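Ribose 5-phosphate isomerase, putative (Trypanosoma brucei brucei, PDB 6FXS) probably catalyses the interconversion of ribose 5-phosphate and ribulose 5-phosphate. Local coordinates at residues Val54-His59 against Leu71-Met76; Val84-Cys89 against Glu142-Phe147. All blocks are in the same frame, centred on the assembly; numbering follows the deposited sequence.

Interaction 1 of 2, residues Val54-His59 against Leu71-Met76; sequences VYIGPH and LNVARM
Asn72, Val73 and Met76 of the helix all meet one side chain, Ile56 of the segment 54-59. Asn72 comes first: it runs past Ile56 in the opposite direction, and its amide nitrogen ND2 lies 3.9 Å from CG1 of Ile56. With no hydrogen bond across the segments, this is van der Waals contact of a polar group at the border of the patch. Val73 adds an apolar contact. Its CG2 lies 3.8 Å from CG1 of Ile56 and 4.0 Å from CD1 of the same residue, so one methyl meets both carbons of the longer isoleucine branch. The closest pair of CA atoms across the segments is also here, Ile56 and Val73, 7.7 Å apart. One turn after Asn72, Met76 completes the patch with sulfur: SD is 3.8 Å from CG2 of Ile56. The methionine chain bends at its last torsion (chi3 69°), which carries CE past CG2 of Ile56 toward the Val54 side, with SD making the closest approach.

Ile56 can serve three partners because CG1 sits between its backbone N and carbonyl carbon (chi1 57°), sending the ethyl branch to Asn72 and Val73 and the CG2 methyl to Met76. Beyond it the chain turns through a cis peptide before Pro58. Tyr55, whose CB points away from the helix, spans this turn: OH donates to O of Pro58 at 2.7 Å, in the carbonyl plane and on a lone pair (C=O...donor angle 135°), while N of Gly57 lies over the ring centre. The ring also stacks on His37. Strand 51-55, helix 66-78 and strand 84-89 form a beta-alpha-beta crossover that passes strand 23-29, where Val73 touches Ala26, in a Rossmann-like alpha/beta fold.

Interaction 2 of 2, residues Val84-Cys89 against Glu142-Phe147; sequences VGILVC and EIIMTF
Val84 sets its CG1 methyl against the rim of the Phe147 ring, 3.7 Å from CE2 and near the ring plane, so the aromatic edge rather than a face is used. Strand 84-89 is the middle strand of a five-stranded parallel sheet in a Rossmann-like alpha/beta fold, and helix 137-149 packs on one side of it. The phenyl group reaches the strand because CG stands anti to the backbone N (chi1 -167°); Val128 of the adjoining strand touches the same side chain.

Two residues along the strand, Ile86 points to the same helix and meets Ile144, one helical turn before Phe147. These side chains cross at about a right angle, and the end methyl CD1 of Ile86 meets the branch methyl CG2 of Ile144, 4.1 Å apart. All four residues are buried, and Ile40 of helix 37-46 touches both isoleucines, joining a second helix to the same apolar layer.

Away from the strand, O of Glu142 accepts two bonds from Thr146 that arrive from opposite faces of its carbonyl plane: the helical one from N at 2.9 Å, and one from OG1 at 2.6 Å.

Overall arrangement
Interaction 1 and interaction 2 are successive along the chain, and both pack a helix against the same parallel sheet: helix 66-78 of the first leads into strand 84-89 of the second. Their centres lie 13 Å apart, yet they touch directly through Val73, whose CG2 is 3.7 Å from CD2 of Leu87, and whose CG1 is 3.7 Å from CA of Gly85. The valine thus packs on Ile56 and on the central strand alike. Interaction 2 is the deeper, about 5 Å from the chain centre against 11 Å for interaction 1. The Cys89 end of strand 84-89, near Asp30, probably faces the active site, which C-terminal strand ends usually border in this fold.

Interaction 1 of 2, residues Val54-His59 against Leu71-Met76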
ATOM      1  N   VAL B  54     -23.806  13.525   4.005  1.00 29.64           N
ATOM      2  CA  VAL B  54     -23.985  14.941   3.944  1.00 27.77           C
ATOM      3  C   VAL B  54     -22.692  15.559   3.403  1.00 28.14           C
ATOM      4  O   VAL B  54     -21.722  15.834   4.184  1.00 24.42           O
ATOM      5  CB  VAL B  54     -24.295  15.503   5.367  1.00 30.81           C
ATOM      6  CG1 VAL B  54     -24.637  16.954   5.306  1.00 30.01           C
ATOM      7  CG2 VAL B  54     -25.363  14.687   6.110  1.00 36.97           C
ATOM      8  N   TYR B  55     -22.631  15.778   2.094  1.00 27.24           N
ATOM      9  CA  TYR B  55     -21.441  16.399   1.465  1.00 29.42           C
ATOM     10  C   TYR B  55     -21.420  17.905   1.688  1.00 30.32           C
ATOM     11  O   TYR B  55     -22.332  18.573   1.217  1.00 35.41           O
ATOM     12  CB  TYR B  55     -21.402  16.115  -0.042  1.00 27.06           C
ATOM     13  CG  TYR B  55     -20.152  16.681  -0.721  1.00 27.05           C
ATOM     14  CD1 TYR B  55     -18.870  16.221  -0.343  1.00 26.68           C
ATOM     15  CD2 TYR B  55     -20.237  17.613  -1.782  1.00 27.54           C
ATOM     16  CE1 TYR B  55     -17.721  16.713  -0.926  1.00 26.23           C
ATOM     17  CE2 TYR B  55     -19.103  18.120  -2.372  1.00 28.30           C
ATOM     18  CZ  TYR B  55     -17.823  17.642  -1.957  1.00 28.90           C
ATOM     19  OH  TYR B  55     -16.650  18.126  -2.490  1.00 25.50           O
ATOM     20  N   ILE B  56     -20.403  18.445   2.366  1.00 25.62           N
ATOM     21  CA  ILE B  56     -20.398  19.816   2.768  1.00 29.89           C
ATOM     22  C   ILE B  56     -19.497  20.683   1.907  1.00 30.61           C
ATOM     23  O   ILE B  56     -19.288  21.833   2.244  1.00 30.82           O
ATOM     24  CB  ILE B  56     -20.073  20.078   4.280  1.00 34.94           C
ATOM     25  CG1 ILE B  56     -18.730  19.491   4.716  1.00 36.15           C
ATOM     26  CG2 ILE B  56     -21.177  19.579   5.220  1.00 37.76           C
ATOM     27  CD1 ILE B  56     -17.501  20.083   4.117  1.00 32.62           C
ATOM     28  N   GLY B  57     -18.931  20.139   0.843  1.00 29.92           N
ATOM     29  CA  GLY B  57     -18.177  20.958  -0.121  1.00 30.73           C
ATOM     30  C   GLY B  57     -16.698  20.511  -0.247  1.00 31.80           C
ATOM     31  O   GLY B  57     -16.286  19.572   0.484  1.00 26.98           O
ATOM     32  N   PRO B  58     -15.921  21.106  -1.173  1.00 31.14           N
ATOM     33  CA  PRO B  58     -16.401  22.168  -2.066  1.00 30.34           C
ATOM     34  C   PRO B  58     -17.281  21.687  -3.219  1.00 29.84           C
ATOM     35  O   PRO B  58     -17.382  20.481  -3.566  1.00 26.08           O
ATOM     36  CB  PRO B  58     -15.103  22.823  -2.576  1.00 30.27           C
ATOM     37  CG  PRO B  58     -14.105  21.665  -2.609  1.00 29.65           C
ATOM     38  CD  PRO B  58     -14.564  20.648  -1.592  1.00 30.65           C
ATOM     39  N   HIS B  59     -17.990  22.652  -3.821  1.00 29.62           N
ATOM     40  CA  HIS B  59     -18.949  22.278  -4.831  1.00 27.83           C
ATOM     41  C   HIS B  59     -18.472  22.602  -6.229  1.00 32.20           C
ATOM     42  O   HIS B  59     -19.246  22.435  -7.192  1.00 32.21           O
ATOM     43  CB  HIS B  59     -20.263  22.926  -4.488  1.00 27.53           C
ATOM     44  CG  HIS B  59     -20.736  22.594  -3.118  1.00 25.49           C
ATOM     45  ND1 HIS B  59     -21.210  21.347  -2.772  1.00 23.78           N
ATOM     46  CD2 HIS B  59     -20.836  23.356  -2.004  1.00 28.03           C
ATOM     47  CE1 HIS B  59     -21.589  21.359  -1.514  1.00 22.69           C
ATOM     48  NE2 HIS B  59     -21.366  22.555  -1.022  1.00 25.77           N
ATOM     49  N   LEU B  71     -11.884  20.971   9.261  1.00 21.94           N
ATOM     50  CA  LEU B  71     -12.334  21.481  10.528  1.00 23.30           C
ATOM     51  C   LEU B  71     -13.864  21.580  10.589  1.00 23.57           C
ATOM     52  O   LEU B  71     -14.463  21.383  11.636  1.00 23.76           O
ATOM     53  CB  LEU B  71     -11.742  22.832  10.747  1.00 25.26           C
ATOM     54  CG  LEU B  71     -10.234  22.797  11.006  1.00 28.70           C
ATOM     55  CD1 LEU B  71      -9.630  24.166  10.787  1.00 25.62           C
ATOM     56  CD2 LEU B  71      -9.957  22.241  12.431  1.00 28.92           C
ATOM     57  N   ASN B  72     -14.454  21.854   9.455  1.00 24.48           N
ATOM     58  CA  ASN B  72     -15.898  21.877   9.297  1.00 28.80           C
ATOM     59  C   ASN B  72     -16.561  20.490   9.570  1.00 27.62           C
ATOM     60  O   ASN B  72     -17.489  20.390  10.389  1.00 25.01           O
ATOM     61  CB  ASN B  72     -16.161  22.272   7.871  1.00 33.45           C
ATOM     62  CG  ASN B  72     -17.527  22.817   7.667  1.00 46.12           C
ATOM     63  OD1 ASN B  72     -17.649  24.019   7.475  1.00 59.59           O
ATOM     64  ND2 ASN B  72     -18.562  21.965   7.688  1.00 46.33           N
ATOM     65  N   VAL B  73     -16.082  19.450   8.878  1.00 22.82           N
ATOM     66  CA  VAL B  73     -16.517  18.054   9.136  1.00 22.86           C
ATOM     67  C   VAL B  73     -16.207  17.668  10.559  1.00 22.64           C
ATOM     68  O   VAL B  73     -17.052  17.116  11.264  1.00 22.23           O
ATOM     69  CB  VAL B  73     -15.899  17.055   8.145  1.00 22.05           C
ATOM     70  CG1 VAL B  73     -16.160  15.619   8.562  1.00 21.58           C
ATOM     71  CG2 VAL B  73     -16.496  17.270   6.760  1.00 21.86           C
ATOM     72  N   ALA B  74     -14.995  17.997  11.009  1.00 22.44           N
ATOM     73  CA  ALA B  74     -14.574  17.546  12.345  1.00 23.07           C
ATOM     74  C   ALA B  74     -15.456  18.173  13.413  1.00 21.68           C
ATOM     75  O   ALA B  74     -15.883  17.512  14.348  1.00 21.50           O
ATOM     76  CB  ALA B  74     -13.116  17.885  12.606  1.00 22.41           C
ATOM     77  N   ARG B  75     -15.682  19.465  13.274  1.00 23.61           N
ATOM     78  CA  ARG B  75     -16.528  20.179  14.274  1.00 25.30           C
ATOM     79  C   ARG B  75     -17.938  19.624  14.317  1.00 21.07           C
ATOM     80  O   ARG B  75     -18.494  19.472  15.397  1.00 22.01           O
ATOM     81  CB  ARG B  75     -16.524  21.697  14.022  1.00 27.42           C
ATOM     82  CG  ARG B  75     -15.214  22.237  14.511  1.00 29.98           C
ATOM     83  CD  ARG B  75     -14.997  23.672  14.151  1.00 34.87           C
ATOM     84  NE  ARG B  75     -13.677  24.079  14.686  1.00 35.56           N
ATOM     85  CZ  ARG B  75     -12.869  24.952  14.089  1.00 35.64           C
ATOM     86  NH1 ARG B  75     -13.212  25.507  12.925  1.00 31.34           N
ATOM     87  NH2 ARG B  75     -11.714  25.286  14.651  1.00 38.47           N
ATOM     88  N   MET B  76     -18.449  19.249  13.161  1.00 20.92           N
ATOM     89  CA  MET B  76     -19.784  18.644  13.061  1.00 21.47           C
ATOM     90  C   MET B  76     -19.885  17.337  13.827  1.00 23.01           C
ATOM     91  O   MET B  76     -20.866  17.053  14.552  1.00 20.72           O
ATOM     92  CB  MET B  76     -20.161  18.368  11.616  1.00 20.55           C
ATOM     93  CG  MET B  76     -20.521  19.585  10.794  1.00 24.38           C
ATOM     94  SD  MET B  76     -20.900  19.224   9.031  1.00 27.22           S
ATOM     95  CE  MET B  76     -22.444  18.337   9.240  1.00 25.53           C
TER

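Interaction 2 of 2, residues Val84-Cys89 against Glu142-Phe147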
ATOM      1  N   VAL B  84     -20.322  10.411  11.803  1.00 20.77           N
ATOM      2  CA  VAL B  84     -19.027   9.967  11.214  1.00 21.82           C
ATOM      3  C   VAL B  84     -18.641  11.013  10.195  1.00 21.53           C
ATOM      4  O   VAL B  84     -19.553  11.614   9.554  1.00 22.46           O
ATOM      5  CB  VAL B  84     -19.151   8.653  10.395  1.00 22.88           C
ATOM      6  CG1 VAL B  84     -17.755   8.106  10.032  1.00 26.44           C
ATOM      7  CG2 VAL B  84     -19.896   7.577  11.143  1.00 25.14           C
ATOM      8  N   GLY B  85     -17.315  11.229  10.030  1.00 17.75           N
ATOM      9  CA  GLY B  85     -16.755  12.007   8.947  1.00 17.62           C
ATOM     10  C   GLY B  85     -15.919  11.328   7.916  1.00 18.59           C
ATOM     11  O   GLY B  85     -15.244  10.265   8.210  1.00 20.23           O
ATOM     12  N   ILE B  86     -15.914  11.850   6.695  1.00 17.85           N
ATOM     13  CA  ILE B  86     -15.021  11.343   5.631  1.00 18.73           C
ATOM     14  C   ILE B  86     -14.362  12.577   5.037  1.00 23.65           C
ATOM     15  O   ILE B  86     -15.065  13.561   4.676  1.00 20.00           O
ATOM     16  CB  ILE B  86     -15.776  10.532   4.552  1.00 19.12           C
ATOM     17  CG1 ILE B  86     -16.392   9.267   5.157  1.00 19.58           C
ATOM     18  CG2 ILE B  86     -14.866  10.171   3.403  1.00 18.93           C
ATOM     19  CD1 ILE B  86     -17.419   8.564   4.321  1.00 21.55           C
ATOM     20  N   LEU B  87     -13.029  12.580   4.975  1.00 21.01           N
ATOM     21  CA  LEU B  87     -12.259  13.680   4.381  1.00 18.75           C
ATOM     22  C   LEU B  87     -11.362  13.124   3.287  1.00 21.17           C
ATOM     23  O   LEU B  87     -10.634  12.114   3.501  1.00 15.32           O
ATOM     24  CB  LEU B  87     -11.478  14.435   5.433  1.00 20.10           C
ATOM     25  CG  LEU B  87     -12.340  15.093   6.530  1.00 21.15           C
ATOM     26  CD1 LEU B  87     -11.417  15.613   7.594  1.00 22.47           C
ATOM     27  CD2 LEU B  87     -13.086  16.284   5.869  1.00 23.71           C
ATOM     28  N   VAL B  88     -11.426  13.779   2.118  1.00 20.28           N
ATOM     29  CA  VAL B  88     -10.663  13.424   0.948  1.00 21.64           C
ATOM     30  C   VAL B  88      -9.797  14.590   0.446  1.00 24.45           C
ATOM     31  O   VAL B  88     -10.332  15.634   0.029  1.00 21.29           O
ATOM     32  CB  VAL B  88     -11.544  12.995  -0.219  1.00 21.65           C
ATOM     33  CG1 VAL B  88     -10.652  12.468  -1.340  1.00 24.13           C
ATOM     34  CG2 VAL B  88     -12.493  11.896   0.179  1.00 24.38           C
ATOM     35  N   CYS B  89      -8.477  14.409   0.449  1.00 25.66           N
ATOM     36  CA  CYS B  89      -7.533  15.358  -0.186  1.00 24.67           C
ATOM     37  C   CYS B  89      -6.601  14.476  -1.026  1.00 21.78           C
ATOM     38  O   CYS B  89      -6.914  13.316  -1.345  1.00 22.29           O
ATOM     39  CB  CYS B  89      -6.810  16.259   0.859  1.00 27.08           C
ATOM     40  SG  CYS B  89      -5.458  15.635   2.038  1.00 27.70           S
ATOM     41  N   GLU B 142     -13.771   0.177  -0.684  1.00 15.33           N
ATOM     42  CA  GLU B 142     -13.604  -0.847   0.392  1.00 15.29           C
ATOM     43  C   GLU B 142     -13.400  -0.218   1.741  1.00 15.11           C
ATOM     44  O   GLU B 142     -13.992  -0.651   2.756  1.00 16.41           O
ATOM     45  CB  GLU B 142     -12.434  -1.813   0.049  1.00 18.40           C
ATOM     46  CG  GLU B 142     -12.198  -2.955   1.009  1.00 19.32           C
ATOM     47  CD  GLU B 142     -10.907  -3.659   0.666  1.00 22.99           C
ATOM     48  OE1 GLU B 142      -9.814  -3.083   0.476  1.00 28.98           O
ATOM     49  OE2 GLU B 142     -10.987  -4.793   0.490  1.00 24.21           O
ATOM     50  N   ILE B 143     -12.530   0.768   1.792  1.00 13.74           N
ATOM     51  CA  ILE B 143     -12.191   1.418   3.043  1.00 14.88           C
ATOM     52  C   ILE B 143     -13.469   2.070   3.652  1.00 16.23           C
ATOM     53  O   ILE B 143     -13.733   1.929   4.839  1.00 15.68           O
ATOM     54  CB  ILE B 143     -11.086   2.529   2.865  1.00 13.59           C
ATOM     55  CG1 ILE B 143      -9.673   1.921   2.545  1.00 13.99           C
ATOM     56  CG2 ILE B 143     -11.026   3.461   4.079  1.00 13.54           C
ATOM     57  CD1 ILE B 143      -8.725   2.898   1.823  1.00 15.35           C
ATOM     58  N   ILE B 144     -14.208   2.828   2.847  1.00 17.11           N
ATOM     59  CA  ILE B 144     -15.395   3.541   3.328  1.00 17.20           C
ATOM     60  C   ILE B 144     -16.452   2.571   3.872  1.00 15.23           C
ATOM     61  O   ILE B 144     -16.947   2.703   5.012  1.00 16.44           O
ATOM     62  CB  ILE B 144     -15.934   4.490   2.219  1.00 16.95           C
ATOM     63  CG1 ILE B 144     -15.040   5.717   2.148  1.00 18.25           C
ATOM     64  CG2 ILE B 144     -17.390   4.883   2.498  1.00 17.62           C
ATOM     65  CD1 ILE B 144     -15.111   6.436   0.823  1.00 18.42           C
ATOM     66  N   MET B 145     -16.687   1.530   3.119  1.00 17.00           N
ATOM     67  CA  MET B 145     -17.677   0.525   3.547  1.00 19.16           C
ATOM     68  C   MET B 145     -17.243  -0.133   4.840  1.00 20.88           C
ATOM     69  O   MET B 145     -18.082  -0.369   5.759  1.00 18.69           O
ATOM     70  CB  MET B 145     -17.974  -0.505   2.444  1.00 19.68           C
ATOM     71  CG  MET B 145     -18.644   0.179   1.228  1.00 21.62           C
ATOM     72  SD  MET B 145     -19.007  -0.918  -0.153  1.00 23.33           S
ATOM     73  CE  MET B 145     -20.256  -2.011   0.562  1.00 25.00           C
ATOM     74  N   THR B 146     -15.941  -0.452   4.909  1.00 18.68           N
ATOM     75  CA  THR B 146     -15.398  -1.153   6.067  1.00 18.05           C
ATOM     76  C   THR B 146     -15.447  -0.191   7.273  1.00 16.02           C
ATOM     77  O   THR B 146     -15.820  -0.558   8.378  1.00 15.54           O
ATOM     78  CB  THR B 146     -13.935  -1.633   5.780  1.00 18.11           C
ATOM     79  OG1 THR B 146     -13.978  -2.491   4.662  1.00 15.95           O
ATOM     80  CG2 THR B 146     -13.339  -2.388   6.931  1.00 17.01           C
ATOM     81  N   PHE B 147     -15.013   1.043   7.051  1.00 14.73           N
ATOM     82  CA  PHE B 147     -14.974   1.997   8.136  1.00 15.40           C
ATOM     83  C   PHE B 147     -16.393   2.178   8.754  1.00 16.68           C
ATOM     84  O   PHE B 147     -16.578   2.308   9.957  1.00 18.38           O
ATOM     85  CB  PHE B 147     -14.408   3.323   7.629  1.00 15.43           C
ATOM     86  CG  PHE B 147     -14.042   4.281   8.700  1.00 16.21           C
ATOM     87  CD1 PHE B 147     -12.801   4.184   9.343  1.00 15.84           C
ATOM     88  CD2 PHE B 147     -14.918   5.256   9.112  1.00 17.03           C
ATOM     89  CE1 PHE B 147     -12.412   5.107  10.262  1.00 15.87           C
ATOM     90  CE2 PHE B 147     -14.549   6.180  10.101  1.00 17.06           C
ATOM     91  CZ  PHE B 147     -13.312   6.109  10.689  1.00 16.71           C
TER